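Local coordinates for PHD finger protein 3 (Homo sapiens, PDB 6IC9), which reads the phosphorylated C-terminal repeats of RNA polymerase II through its SPOC domain, the part crystallised here, and regulates neuronal gene expression, at residues A[33-38]-A[133-138]; A[74-79]-A[152-157]; A[122-127]-A[144-149]; A[13-18]-A[43-48]; A[53-58]-A[104-109]. All coordinates share one frame; numbering follows the deposited sequence.

Contact 1. Residues A[33-38]-A[133-138]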
# COMPACT_ATOMS: atom_id res chain seq x y z
N PRO A 33 5.83 8.75 -4.45
CA PRO A 33 4.55 9.37 -4.07
C PRO A 33 3.53 9.33 -5.19
O PRO A 33 3.84 9.43 -6.38
CB PRO A 33 4.93 10.83 -3.73
CG PRO A 33 6.28 11.01 -4.24
CD PRO A 33 6.96 9.67 -4.26
N VAL A 34 2.28 9.14 -4.78
CA VAL A 34 1.15 9.16 -5.68
C VAL A 34 0.14 10.22 -5.24
O VAL A 34 -0.27 11.07 -6.03
CB VAL A 34 0.46 7.77 -5.76
CG1 VAL A 34 -0.74 7.89 -6.62
CG2 VAL A 34 1.41 6.67 -6.37
N SER A 35 -0.24 10.19 -3.97
CA SER A 35 -1.29 11.10 -3.48
C SER A 35 -1.03 11.39 -2.02
O SER A 35 -0.56 10.51 -1.28
CB SER A 35 -2.68 10.47 -3.64
OG SER A 35 -3.68 11.45 -3.37
N GLY A 36 -1.37 12.60 -1.58
CA GLY A 36 -1.13 12.97 -0.20
C GLY A 36 0.33 13.29 0.07
O GLY A 36 1.21 13.11 -0.77
N SER A 37 0.59 13.78 1.27
CA SER A 37 1.94 14.24 1.56
C SER A 37 2.82 13.05 1.92
O SER A 37 2.56 12.39 2.94
CB SER A 37 1.98 15.24 2.69
OG SER A 37 3.34 15.44 3.05
N PRO A 38 3.87 12.77 1.16
CA PRO A 38 4.75 11.67 1.52
C PRO A 38 5.77 12.03 2.59
O PRO A 38 6.71 11.26 2.80
CB PRO A 38 5.45 11.37 0.20
CG PRO A 38 5.68 12.70 -0.36
CD PRO A 38 4.43 13.53 0.03
N VAL A 133 -9.53 8.65 -5.78
CA VAL A 133 -9.67 9.77 -6.71
C VAL A 133 -10.33 10.92 -5.96
O VAL A 133 -11.21 10.70 -5.11
CB VAL A 133 -10.49 9.36 -7.95
CG1 VAL A 133 -10.44 10.43 -9.05
CG2 VAL A 133 -9.97 8.07 -8.50
N PRO A 134 -9.91 12.17 -6.18
CA PRO A 134 -8.82 12.55 -7.08
C PRO A 134 -7.47 12.40 -6.36
O PRO A 134 -7.43 12.49 -5.14
CB PRO A 134 -9.14 14.00 -7.40
CG PRO A 134 -9.77 14.52 -6.09
CD PRO A 134 -10.51 13.34 -5.50
N PHE A 135 -6.40 12.14 -7.10
CA PHE A 135 -5.08 12.10 -6.50
C PHE A 135 -4.64 13.52 -6.20
O PHE A 135 -4.77 14.41 -7.04
CB PHE A 135 -4.07 11.44 -7.44
CG PHE A 135 -4.22 9.97 -7.55
CD1 PHE A 135 -4.49 9.20 -6.43
CD2 PHE A 135 -4.05 9.34 -8.77
CE1 PHE A 135 -4.58 7.83 -6.51
CE2 PHE A 135 -4.13 7.97 -8.86
CZ PHE A 135 -4.39 7.21 -7.72
N ASP A 136 -4.15 13.75 -4.99
CA ASP A 136 -3.57 15.03 -4.60
C ASP A 136 -2.05 14.84 -4.57
O ASP A 136 -1.45 14.64 -3.53
CB ASP A 136 -4.12 15.43 -3.24
CG ASP A 136 -3.31 16.52 -2.56
OD1 ASP A 136 -2.71 17.37 -3.25
OD2 ASP A 136 -3.24 16.48 -1.31
N GLY A 137 -1.43 14.88 -5.76
CA GLY A 137 -0.03 14.56 -5.89
C GLY A 137 0.26 14.20 -7.33
O GLY A 137 -0.55 14.47 -8.22
N PRO A 138 1.42 13.57 -7.59
CA PRO A 138 1.79 13.25 -8.99
C PRO A 138 0.84 12.30 -9.66
O PRO A 138 0.84 12.20 -10.90
CB PRO A 138 3.16 12.58 -8.83
CG PRO A 138 3.67 13.05 -7.54
CD PRO A 138 2.51 13.31 -6.65
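A classic beta bulge closes strand 25-35, where Val34 and Ser35 both face Val77 of the neighbouring strand 73-82, and the loop segment 133-138 docks against this irregular end of the strand. Two hydrogen bonds hold it. The hydroxyl of Ser35, anti to its own backbone nitrogen (chi1 -170°), receives the amide of Asp136, with Asp136 N 2.9 Å from Ser35 OG and an N-H...O angle of 160°. One residue on, Gly36 N donates to Asp136 O over 2.8 Å, approaching from above the carbonyl plane. Asp136 is thus gripped through both its backbone N and O, which ties the loop to the strand end at this residue.

The Phe135 ring stands beside the bulge and takes the CG1 methyl of Val34 on one face, a CH-pi contact in which Val34 CG1 lies 3.8 Å from the Phe135 ring centroid, almost on the ring normal. Ser35 CB comes to Phe135 CD1 at 3.6 Å. Farther along, the Pro138 ring rests on backbone oxygens, its CD 3.6 Å from Val34 O. A backbone bond between Val34 and Gly139 continues the attachment, and Leu140 touches both Val34 and Phe135. Val34 also packs on Val77 and Arg79 of strand 73-82.

Contact 2. Residues A[74-79]-A[152-157]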
# COMPACT_ATOMS: atom_id res chain seq x y z
N GLU A 74 -4.04 11.28 8.41
CA GLU A 74 -3.60 11.67 7.08
C GLU A 74 -3.48 10.41 6.24
O GLU A 74 -2.91 9.41 6.70
CB GLU A 74 -2.24 12.37 7.12
CG GLU A 74 -2.18 13.65 7.96
CD GLU A 74 -2.74 14.87 7.23
OE1 GLU A 74 -2.44 16.01 7.66
OE2 GLU A 74 -3.49 14.69 6.24
N ILE A 75 -4.02 10.46 5.04
CA ILE A 75 -4.01 9.34 4.11
C ILE A 75 -3.02 9.69 3.01
O ILE A 75 -3.10 10.76 2.41
CB ILE A 75 -5.39 9.06 3.52
CG1 ILE A 75 -6.37 8.62 4.61
CG2 ILE A 75 -5.25 7.93 2.49
CD1 ILE A 75 -7.74 8.66 4.13
N CYS A 76 -2.08 8.80 2.75
CA CYS A 76 -1.32 8.98 1.53
C CYS A 76 -1.18 7.66 0.77
O CYS A 76 -1.43 6.57 1.28
CB CYS A 76 0.01 9.66 1.78
SG CYS A 76 1.32 8.66 2.40
N VAL A 77 -0.86 7.80 -0.49
CA VAL A 77 -0.86 6.68 -1.41
C VAL A 77 0.51 6.71 -2.06
O VAL A 77 0.95 7.79 -2.49
CB VAL A 77 -1.98 6.79 -2.47
CG1 VAL A 77 -1.84 5.57 -3.40
CG2 VAL A 77 -3.41 6.80 -1.81
N VAL A 78 1.23 5.58 -2.04
CA VAL A 78 2.51 5.48 -2.73
C VAL A 78 2.39 4.38 -3.77
O VAL A 78 1.44 3.57 -3.77
CB VAL A 78 3.70 5.18 -1.80
CG1 VAL A 78 3.87 6.31 -0.79
CG2 VAL A 78 3.52 3.78 -1.05
N ARG A 79 3.35 4.36 -4.71
CA ARG A 79 3.40 3.27 -5.68
C ARG A 79 4.76 2.61 -5.54
O ARG A 79 5.77 3.28 -5.25
CB ARG A 79 3.19 3.73 -7.12
CG ARG A 79 4.27 4.62 -7.67
CD ARG A 79 3.96 4.99 -9.18
NE ARG A 79 4.85 6.07 -9.59
CZ ARG A 79 6.09 5.87 -9.98
NH1 ARG A 79 6.56 4.62 -10.06
NH2 ARG A 79 6.85 6.91 -10.27
N ILE A 152 -1.52 4.32 2.97
CA ILE A 152 -0.91 4.48 4.28
C ILE A 152 -1.75 5.46 5.11
O ILE A 152 -1.96 6.62 4.71
CB ILE A 152 0.55 4.98 4.16
CG1 ILE A 152 1.28 4.08 3.13
CG2 ILE A 152 1.25 4.94 5.50
CD1 ILE A 152 2.67 4.62 2.80
N ILE A 153 -2.24 4.99 6.25
CA ILE A 153 -2.97 5.80 7.22
C ILE A 153 -2.00 6.22 8.31
O ILE A 153 -1.50 5.37 9.06
CB ILE A 153 -4.14 5.02 7.85
CG1 ILE A 153 -4.92 4.26 6.77
CG2 ILE A 153 -5.03 5.96 8.71
CD1 ILE A 153 -5.47 5.18 5.68
N ARG A 154 -1.75 7.53 8.45
CA ARG A 154 -0.83 8.04 9.46
C ARG A 154 -1.53 8.94 10.49
O ARG A 154 -2.56 9.56 10.21
CB ARG A 154 0.31 8.80 8.79
CG ARG A 154 0.74 8.04 7.49
CD ARG A 154 1.42 8.93 6.45
NE ARG A 154 2.75 9.17 6.94
CZ ARG A 154 3.64 10.01 6.43
NH1 ARG A 154 3.39 10.76 5.36
NH2 ARG A 154 4.81 10.07 7.03
N GLN A 155 -0.97 8.99 11.67
CA GLN A 155 -1.47 9.89 12.69
C GLN A 155 -1.13 11.33 12.31
O GLN A 155 -0.15 11.59 11.61
CB GLN A 155 -0.88 9.54 14.06
CG GLN A 155 -0.73 8.02 14.34
CD GLN A 155 -2.02 7.31 14.80
OE1 GLN A 155 -3.09 7.91 14.92
NE2 GLN A 155 -1.91 6.00 15.07
N LYS A 156 -2.01 12.24 12.71
CA LYS A 156 -1.77 13.67 12.55
C LYS A 156 -1.11 14.22 13.81
O LYS A 156 -1.10 13.60 14.88
CB LYS A 156 -3.07 14.42 12.30
CG LYS A 156 -3.67 14.12 10.98
CD LYS A 156 -4.47 15.30 10.49
CE LYS A 156 -5.55 15.60 11.45
NZ LYS A 156 -6.77 15.92 10.65
N LEU A 157 -0.58 15.42 13.67
CA LEU A 157 0.09 16.07 14.78
C LEU A 157 -0.97 16.53 15.79
O LEU A 157 -1.36 15.77 16.68
CB LEU A 157 0.93 17.23 14.26
CG LEU A 157 1.56 18.14 15.30
CD1 LEU A 157 2.67 17.40 16.02
CD2 LEU A 157 2.07 19.43 14.63
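Arg154 reaches over strand 74-79 from its neighbour 152-155. Its CB lies 3.9 Å from Glu74 O and CG remains close to the same oxygen; CD then comes within 4.1 Å of Cys76 SG. A bend at chi3 (76°) lifts the guanidinium off the strand, with NH1 still near that sulfur. At the tip, NH2 forms a salt bridge with Asp44 and also donates to Glu39 O, tying the sheet to the region of helix 41-44.

Beneath this side chain the two strands run antiparallel, with 147° between their directions. Glu74 and Arg154 form one hydrogen-bonded pair, Cys76 and Ile152 another, and each pair is closed by two nearly straight N-H...O bonds; in the first, Arg154 N is 2.8 Å from Glu74 O. Between them, the non-hydrogen-bonded pair Ile75 and Ile153 projects from the other face of the sheet. On the Arg154 face, Ile152 CD1 meets Val78 CG2 at 4.0 Å.

At the far end Glu74 and Lys156 cross at about a right angle. They meet through their aliphatic parts, Glu74 CG to Lys156 CG at 3.4 Å, whereas Glu74 OE1 and Lys156 NZ stay 5.3 Å apart, so they make no salt bridge, and any attraction between the charges is probably weak and long-range. The pairing joins strands 73-82 and 147-155, neighbours inside the mixed seven-stranded sheet of the SPOC domain, and Leu41 of helix 41-44 packs against the face that carries Cys76, Val78, Ile152 and Arg154.

Contact 3. Residues A[122-127]-A[144-149]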
# COMPACT_ATOMS: atom_id res chain seq x y z
N LEU A 122 -3.21 -2.79 -8.48
CA LEU A 122 -3.93 -2.00 -9.50
C LEU A 122 -3.52 -2.50 -10.86
O LEU A 122 -2.38 -2.28 -11.29
CB LEU A 122 -3.62 -0.52 -9.36
CG LEU A 122 -4.33 0.35 -10.41
CD1 LEU A 122 -5.80 0.44 -9.99
CD2 LEU A 122 -3.68 1.71 -10.46
N GLY A 123 -4.42 -3.21 -11.54
CA GLY A 123 -4.14 -3.69 -12.88
C GLY A 123 -3.93 -2.55 -13.87
O GLY A 123 -4.47 -1.46 -13.71
N ALA A 124 -3.08 -2.81 -14.87
CA ALA A 124 -2.73 -1.79 -15.86
C ALA A 124 -3.98 -1.21 -16.55
O ALA A 124 -4.02 -0.01 -16.85
CB ALA A 124 -1.77 -2.38 -16.91
N THR A 125 -4.99 -2.04 -16.81
CA THR A 125 -6.24 -1.59 -17.41
C THR A 125 -7.34 -1.41 -16.37
O THR A 125 -8.52 -1.39 -16.72
CB THR A 125 -6.71 -2.56 -18.50
OG1 THR A 125 -7.01 -3.84 -17.93
CG2 THR A 125 -5.62 -2.77 -19.52
N ASP A 126 -6.97 -1.31 -15.09
CA ASP A 126 -7.95 -1.10 -14.03
C ASP A 126 -8.26 0.37 -13.89
O ASP A 126 -7.40 1.24 -14.12
CB ASP A 126 -7.45 -1.60 -12.67
CG ASP A 126 -7.60 -3.10 -12.49
OD1 ASP A 126 -8.06 -3.79 -13.43
OD2 ASP A 126 -7.22 -3.59 -11.38
N LYS A 127 -9.49 0.64 -13.48
CA LYS A 127 -9.89 1.95 -13.00
C LYS A 127 -9.37 2.15 -11.59
O LYS A 127 -9.26 1.21 -10.80
CB LYS A 127 -11.41 2.07 -13.04
CG LYS A 127 -11.96 2.06 -14.46
CD LYS A 127 -12.40 3.46 -14.90
CE LYS A 127 -13.85 3.73 -14.51
NZ LYS A 127 -14.33 5.06 -15.00
N ARG A 144 0.51 2.31 -17.92
CA ARG A 144 1.33 1.91 -16.79
C ARG A 144 1.33 0.39 -16.70
O ARG A 144 0.45 -0.26 -17.27
CB ARG A 144 0.81 2.52 -15.47
CG ARG A 144 -0.65 2.49 -15.35
CD ARG A 144 -1.13 3.00 -13.99
NE ARG A 144 -2.30 2.18 -13.77
CZ ARG A 144 -3.50 2.52 -14.12
NH1 ARG A 144 -3.66 3.70 -14.61
NH2 ARG A 144 -4.51 1.68 -13.94
N PRO A 145 2.31 -0.20 -16.02
CA PRO A 145 2.28 -1.64 -15.81
C PRO A 145 1.28 -1.96 -14.70
O PRO A 145 0.79 -1.06 -14.04
CB PRO A 145 3.71 -1.97 -15.38
CG PRO A 145 4.18 -0.74 -14.67
CD PRO A 145 3.48 0.44 -15.40
N ASN A 146 1.00 -3.24 -14.52
CA ASN A 146 0.38 -3.67 -13.26
C ASN A 146 1.22 -3.14 -12.11
O ASN A 146 2.46 -3.21 -12.14
CB ASN A 146 0.29 -5.20 -13.19
CG ASN A 146 -0.68 -5.80 -14.18
OD1 ASN A 146 -1.64 -5.16 -14.60
ND2 ASN A 146 -0.43 -7.07 -14.56
N LEU A 147 0.55 -2.67 -11.04
CA LEU A 147 1.25 -1.96 -9.97
C LEU A 147 0.74 -2.45 -8.62
O LEU A 147 -0.44 -2.78 -8.46
CB LEU A 147 0.95 -0.44 -10.00
CG LEU A 147 1.67 0.35 -11.10
CD1 LEU A 147 1.17 1.78 -11.03
CD2 LEU A 147 3.21 0.23 -10.81
N LEU A 148 1.63 -2.38 -7.64
CA LEU A 148 1.28 -2.49 -6.22
C LEU A 148 1.32 -1.09 -5.66
O LEU A 148 2.35 -0.39 -5.79
CB LEU A 148 2.31 -3.37 -5.46
CG LEU A 148 2.22 -4.87 -5.81
CD1 LEU A 148 3.40 -5.60 -5.17
CD2 LEU A 148 0.89 -5.51 -5.31
N LEU A 149 0.18 -0.63 -5.10
CA LEU A 149 0.10 0.62 -4.38
C LEU A 149 0.13 0.36 -2.89
O LEU A 149 -0.34 -0.68 -2.43
CB LEU A 149 -1.25 1.28 -4.76
CG LEU A 149 -1.36 2.31 -5.90
CD1 LEU A 149 -0.55 2.02 -7.14
CD2 LEU A 149 -2.86 2.63 -6.22
O HOH W 1 -1.50 -0.21 -12.78
O HOH W 2 -2.16 1.17 -18.70
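A type I beta turn from Gly123 to Asp126 follows strand 114-122, and the chain leading into strand 147-155 folds against it, with Arg144 as the clasp. Arg144 NH2 donates to two carbonyls of the turn, reaching Asp126 O at 2.9 Å and Gly123 O at 3.1 Å. Asp126 O lies in the guanidinium plane, whereas Gly123 O is tilted from it. Since Gly123 O also accepts the turn's own bond from Asp126 N, the arginine bonds directly to the turn's closing carbonyl.

Leu122 CD2 lies against one face of the guanidinium, 3.6 Å from Arg144 NE, and Ala124 O lies over the opposite face. Water 1 accepts from Arg144 NE at the edge and donates to Leu122 O and Pro145 O, bridging the two segments.

Asn146 anchors the other side: with its CG beside the backbone nitrogen (chi1 -68°), OD1 takes the Ala124 amide in the plane of the side-chain carbonyl, Ala124 N to Asn146 OD1 being 2.8 Å. Sheet pairing starts at Leu122 and Leu147, an antiparallel hydrogen-bonded pair in which Leu122 N is 2.8 Å from Leu147 O. Beyond it, Tyr91 of helix 85-101 touches Leu147 and bonds to Leu148 N through its hydroxyl, Phe95 of that helix meets Asn146, and strand 73-82 lies beside Leu149.

Contact 4. Residues A[13-18]-A[43-48]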
# COMPACT_ATOMS: atom_id res chain seq x y z
N PHE A 13 12.60 8.68 -5.13
CA PHE A 13 11.87 7.72 -4.31
C PHE A 13 11.92 8.14 -2.85
O PHE A 13 12.93 8.69 -2.38
CB PHE A 13 12.43 6.29 -4.48
CG PHE A 13 13.89 6.10 -4.05
CD1 PHE A 13 14.21 5.79 -2.75
CD2 PHE A 13 14.91 6.16 -4.98
CE1 PHE A 13 15.54 5.60 -2.36
CE2 PHE A 13 16.24 5.97 -4.62
CZ PHE A 13 16.56 5.69 -3.30
N ILE A 14 10.83 7.88 -2.13
CA ILE A 14 10.77 8.28 -0.72
C ILE A 14 11.15 7.16 0.27
O ILE A 14 11.28 7.44 1.48
CB ILE A 14 9.38 8.86 -0.39
CG1 ILE A 14 8.29 7.85 -0.74
CG2 ILE A 14 9.11 10.02 -1.30
CD1 ILE A 14 8.03 6.83 0.35
N TRP A 15 11.31 5.92 -0.18
CA TRP A 15 11.70 4.82 0.71
C TRP A 15 12.16 3.66 -0.15
O TRP A 15 11.65 3.47 -1.26
CB TRP A 15 10.52 4.38 1.59
CG TRP A 15 10.68 3.09 2.36
CD1 TRP A 15 11.18 2.94 3.63
CD2 TRP A 15 10.30 1.76 1.91
NE1 TRP A 15 11.12 1.62 4.00
CE2 TRP A 15 10.56 0.88 2.99
CE3 TRP A 15 9.70 1.26 0.75
CZ2 TRP A 15 10.31 -0.49 2.91
CZ3 TRP A 15 9.44 -0.14 0.66
CH2 TRP A 15 9.76 -0.99 1.74
N LYS A 16 13.15 2.91 0.34
CA LYS A 16 13.64 1.71 -0.35
C LYS A 16 13.75 0.63 0.70
O LYS A 16 14.33 0.85 1.77
CB LYS A 16 15.02 1.90 -1.02
CG LYS A 16 15.53 0.68 -1.79
CD LYS A 16 17.03 0.92 -2.12
CE LYS A 16 17.69 -0.25 -2.77
NZ LYS A 16 19.19 -0.06 -2.86
N GLY A 17 13.13 -0.50 0.46
CA GLY A 17 13.13 -1.52 1.49
C GLY A 17 12.48 -2.77 0.95
O GLY A 17 12.20 -2.85 -0.25
N PHE A 18 12.27 -3.75 1.82
CA PHE A 18 11.66 -5.01 1.40
C PHE A 18 10.15 -4.95 1.60
O PHE A 18 9.66 -4.34 2.55
CB PHE A 18 12.20 -6.18 2.23
CG PHE A 18 13.58 -6.57 1.85
CD1 PHE A 18 14.65 -5.84 2.37
CD2 PHE A 18 13.81 -7.55 0.89
CE1 PHE A 18 15.98 -6.18 2.00
CE2 PHE A 18 15.17 -7.90 0.53
CZ PHE A 18 16.23 -7.18 1.07
N GLU A 43 11.24 7.77 7.38
CA GLU A 43 11.41 7.43 8.79
C GLU A 43 10.28 6.58 9.33
O GLU A 43 10.44 5.93 10.36
CB GLU A 43 11.50 8.71 9.64
CG GLU A 43 12.40 9.74 9.03
CD GLU A 43 12.10 11.16 9.48
OE1 GLU A 43 11.51 11.37 10.57
OE2 GLU A 43 12.45 12.07 8.71
N ASP A 44 9.14 6.59 8.67
CA ASP A 44 7.94 5.95 9.19
C ASP A 44 7.71 4.54 8.65
O ASP A 44 6.78 3.88 9.10
CB ASP A 44 6.72 6.81 8.82
CG ASP A 44 6.59 8.07 9.67
OD1 ASP A 44 7.34 8.20 10.67
OD2 ASP A 44 5.71 8.92 9.34
N LEU A 45 8.49 4.10 7.65
CA LEU A 45 8.33 2.75 7.12
C LEU A 45 9.50 1.89 7.59
O LEU A 45 10.65 2.38 7.60
CB LEU A 45 8.28 2.76 5.59
CG LEU A 45 7.00 3.42 5.05
CD1 LEU A 45 7.16 3.68 3.60
CD2 LEU A 45 5.71 2.58 5.33
N PRO A 46 9.23 0.66 8.03
CA PRO A 46 10.33 -0.23 8.46
C PRO A 46 11.21 -0.62 7.27
O PRO A 46 10.88 -0.36 6.10
CB PRO A 46 9.59 -1.45 9.02
CG PRO A 46 8.28 -1.50 8.17
CD PRO A 46 7.93 -0.02 7.92
N ASP A 47 12.37 -1.24 7.59
CA ASP A 47 13.23 -1.79 6.54
C ASP A 47 12.51 -2.83 5.67
O ASP A 47 12.84 -3.01 4.50
CB ASP A 47 14.48 -2.48 7.18
CG ASP A 47 15.52 -1.50 7.69
OD1 ASP A 47 15.36 -0.29 7.53
OD2 ASP A 47 16.54 -1.98 8.25
N SER A 48 11.65 -3.63 6.28
CA SER A 48 10.93 -4.70 5.61
C SER A 48 9.49 -4.61 6.06
O SER A 48 9.22 -4.72 7.25
CB SER A 48 11.50 -6.08 5.95
OG SER A 48 10.69 -7.06 5.34
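The Trp15 indole is sandwiched: Leu45 CB lies over one face, offset toward the rim, and the backbone nitrogen of Gly17 lies over the opposite one, likewise toward the rim. On the first side the contact is CH-pi, with Leu45 CB 3.7 Å from the centroid of the five-membered ring of Trp15, while Leu45 CD1 reaches Trp15 CG at 3.8 Å. At the ring edge, near its plane, sits Pro46 O, and Trp15 NE1 donates to it over 2.9 Å; the bond is bent (135° at the hydrogen), the donor standing above the carbonyl plane. With CG anti to the backbone nitrogen (chi1 168°), the indole extends to segment 43-48, and its buried N-H meets a backbone oxygen.

Asp47 O lies at the edge of the Phe18 ring, and the Phe18 amide donates to it in the carbonyl plane, Phe18 N to Asp47 O being 2.8 Å. Phe18 and Ser48 form a parallel bridge, with Phe18 CB 3.6 Å from Ser48 OG.

The contact brings the chain leaving helix 41-44 alongside strand 15-21 just as strand 48-55 starts. Thr29 of strand 25-35 touches Trp15, Lys26 makes a cation-pi contact with Phe18, and Asn109 bonds to Ser48 O beside strand 104-107.

Contact 5. Residues A[53-58]-A[104-109]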
# COMPACT_ATOMS: atom_id res chain seq x y z
N GLY A 53 -1.46 -10.47 6.30
CA GLY A 53 -2.77 -11.01 6.02
C GLY A 53 -3.43 -10.31 4.86
O GLY A 53 -2.82 -9.50 4.15
N ARG A 54 -4.69 -10.64 4.69
CA ARG A 54 -5.42 -10.10 3.56
C ARG A 54 -6.79 -9.63 4.01
O ARG A 54 -7.33 -10.07 5.04
CB ARG A 54 -5.54 -11.14 2.44
CG ARG A 54 -6.23 -12.38 2.90
CD ARG A 54 -6.02 -13.57 1.96
NE ARG A 54 -6.82 -14.70 2.45
CZ ARG A 54 -6.70 -15.95 2.02
NH1 ARG A 54 -5.79 -16.26 1.09
NH2 ARG A 54 -7.50 -16.91 2.49
N ILE A 55 -7.36 -8.73 3.24
CA ILE A 55 -8.59 -8.08 3.68
C ILE A 55 -9.44 -7.74 2.45
O ILE A 55 -8.91 -7.46 1.37
CB ILE A 55 -8.22 -6.82 4.52
CG1 ILE A 55 -9.45 -6.23 5.26
CG2 ILE A 55 -7.49 -5.75 3.65
CD1 ILE A 55 -9.05 -5.08 6.28
N SER A 56 -10.76 -7.75 2.62
CA SER A 56 -11.67 -7.41 1.54
C SER A 56 -11.56 -5.92 1.17
O SER A 56 -11.44 -5.08 2.06
CB SER A 56 -13.08 -7.76 1.96
OG SER A 56 -13.98 -6.87 1.36
N PRO A 57 -11.56 -5.58 -0.11
CA PRO A 57 -11.45 -4.15 -0.48
C PRO A 57 -12.59 -3.30 0.07
O PRO A 57 -12.36 -2.18 0.49
CB PRO A 57 -11.47 -4.18 -2.02
CG PRO A 57 -10.84 -5.54 -2.34
CD PRO A 57 -11.41 -6.47 -1.28
N GLN A 58 -13.81 -3.83 0.09
CA GLN A 58 -14.91 -3.03 0.62
C GLN A 58 -14.71 -2.70 2.10
O GLN A 58 -15.07 -1.60 2.55
CB GLN A 58 -16.23 -3.76 0.39
CG GLN A 58 -17.46 -2.93 0.76
CD GLN A 58 -17.54 -1.66 -0.07
OE1 GLN A 58 -17.52 -1.72 -1.30
NE2 GLN A 58 -17.61 -0.52 0.59
N TYR A 104 -6.85 -7.08 -0.67
CA TYR A 104 -5.70 -6.24 -0.39
C TYR A 104 -4.82 -6.92 0.66
O TYR A 104 -5.29 -7.71 1.49
CB TYR A 104 -6.12 -4.84 0.12
CG TYR A 104 -6.93 -4.01 -0.86
CD1 TYR A 104 -7.00 -4.33 -2.25
CD2 TYR A 104 -7.64 -2.88 -0.40
CE1 TYR A 104 -7.79 -3.56 -3.13
CE2 TYR A 104 -8.40 -2.10 -1.30
CZ TYR A 104 -8.46 -2.46 -2.65
OH TYR A 104 -9.20 -1.70 -3.54
N GLY A 105 -3.55 -6.55 0.69
CA GLY A 105 -2.65 -7.01 1.75
C GLY A 105 -2.70 -6.08 2.95
O GLY A 105 -2.91 -4.86 2.80
N VAL A 106 -2.44 -6.63 4.14
CA VAL A 106 -2.39 -5.86 5.39
C VAL A 106 -0.99 -5.93 5.97
O VAL A 106 -0.48 -7.04 6.22
CB VAL A 106 -3.41 -6.38 6.42
CG1 VAL A 106 -3.41 -5.44 7.65
CG2 VAL A 106 -4.82 -6.44 5.77
N ALA A 107 -0.35 -4.77 6.19
CA ALA A 107 0.96 -4.75 6.85
C ALA A 107 0.79 -5.06 8.34
O ALA A 107 -0.14 -4.56 8.99
CB ALA A 107 1.67 -3.38 6.68
N ALA A 108 1.70 -5.87 8.88
CA ALA A 108 1.57 -6.31 10.26
C ALA A 108 2.62 -5.74 11.22
O ALA A 108 2.57 -6.04 12.42
CB ALA A 108 1.60 -7.84 10.32
N ASN A 109 3.59 -4.96 10.75
CA ASN A 109 4.69 -4.47 11.60
C ASN A 109 4.84 -2.97 11.45
O ASN A 109 5.93 -2.43 11.25
CB ASN A 109 6.03 -5.17 11.28
CG ASN A 109 6.56 -4.81 9.88
OD1 ASN A 109 5.76 -4.58 8.95
ND2 ASN A 109 7.90 -4.77 9.73
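Strands 53-55 and 104-107 run antiparallel but markedly twisted, at 129° between their directions, and belong to the SPOC beta-sheet where it contacts the bound phosphorylated CTD peptide. Ile55 and Tyr104 form a hydrogen-bonded pair, with Tyr104 N 2.9 Å from Ile55 O and Ile55 N 2.9 Å from Tyr104 O. Arg54 and Gly105 follow as a non-hydrogen-bonded pair; next to it Arg54 CA makes a CA-H...O contact with Tyr104 O at 3.2 Å. Val106 N then donates to Gly53 O, from well above the carbonyl plane.

Ile55 CG2 lies between the backbone nitrogen and the carbonyl carbon, a position that brings it hard against Val106 CG2, at a tight 3.5 Å. The two side chains cross at about a right angle, and both residues pack on the bound peptide, Ile55 on its backbone and Val106 on an aromatic side chain. Arg54 projects from the other face; its NH2 bonds to a modified side chain of the peptide and NH1 to Tyr97 OH.

The chain turns into helix 57-70 at Ser56, its N-cap residue. Tyr104 OH bonds to Trp61 in that helix, and Pro57 covers one face of the Tyr104 ring, offset toward the rim, with Pro57 CB 3.5 Å from Tyr104 CZ.

In the fold
All five contacts serve one mixed sheet within the SPOC domain. Contacts 1 and 2 adjoin, their centres about 10 Å apart, because strands 25-35 and 73-82 are neighbours; strand 147-155 then links contact 2 to contact 3, about 20 Å away between centres and across the centre of the chain. Contact 4 closes before contact 5 opens along the sequence, and the two meet where strand 48-55 begins. The salt bridge between Arg154 and Asp44 joins contacts 2 and 4. Contact 5 is nested inside the loop closed by contact 1, about 21 Å away between centres. The sheet thus connects the peptide-binding strands of contact 5 with the loop docking of contacts 1 and 3.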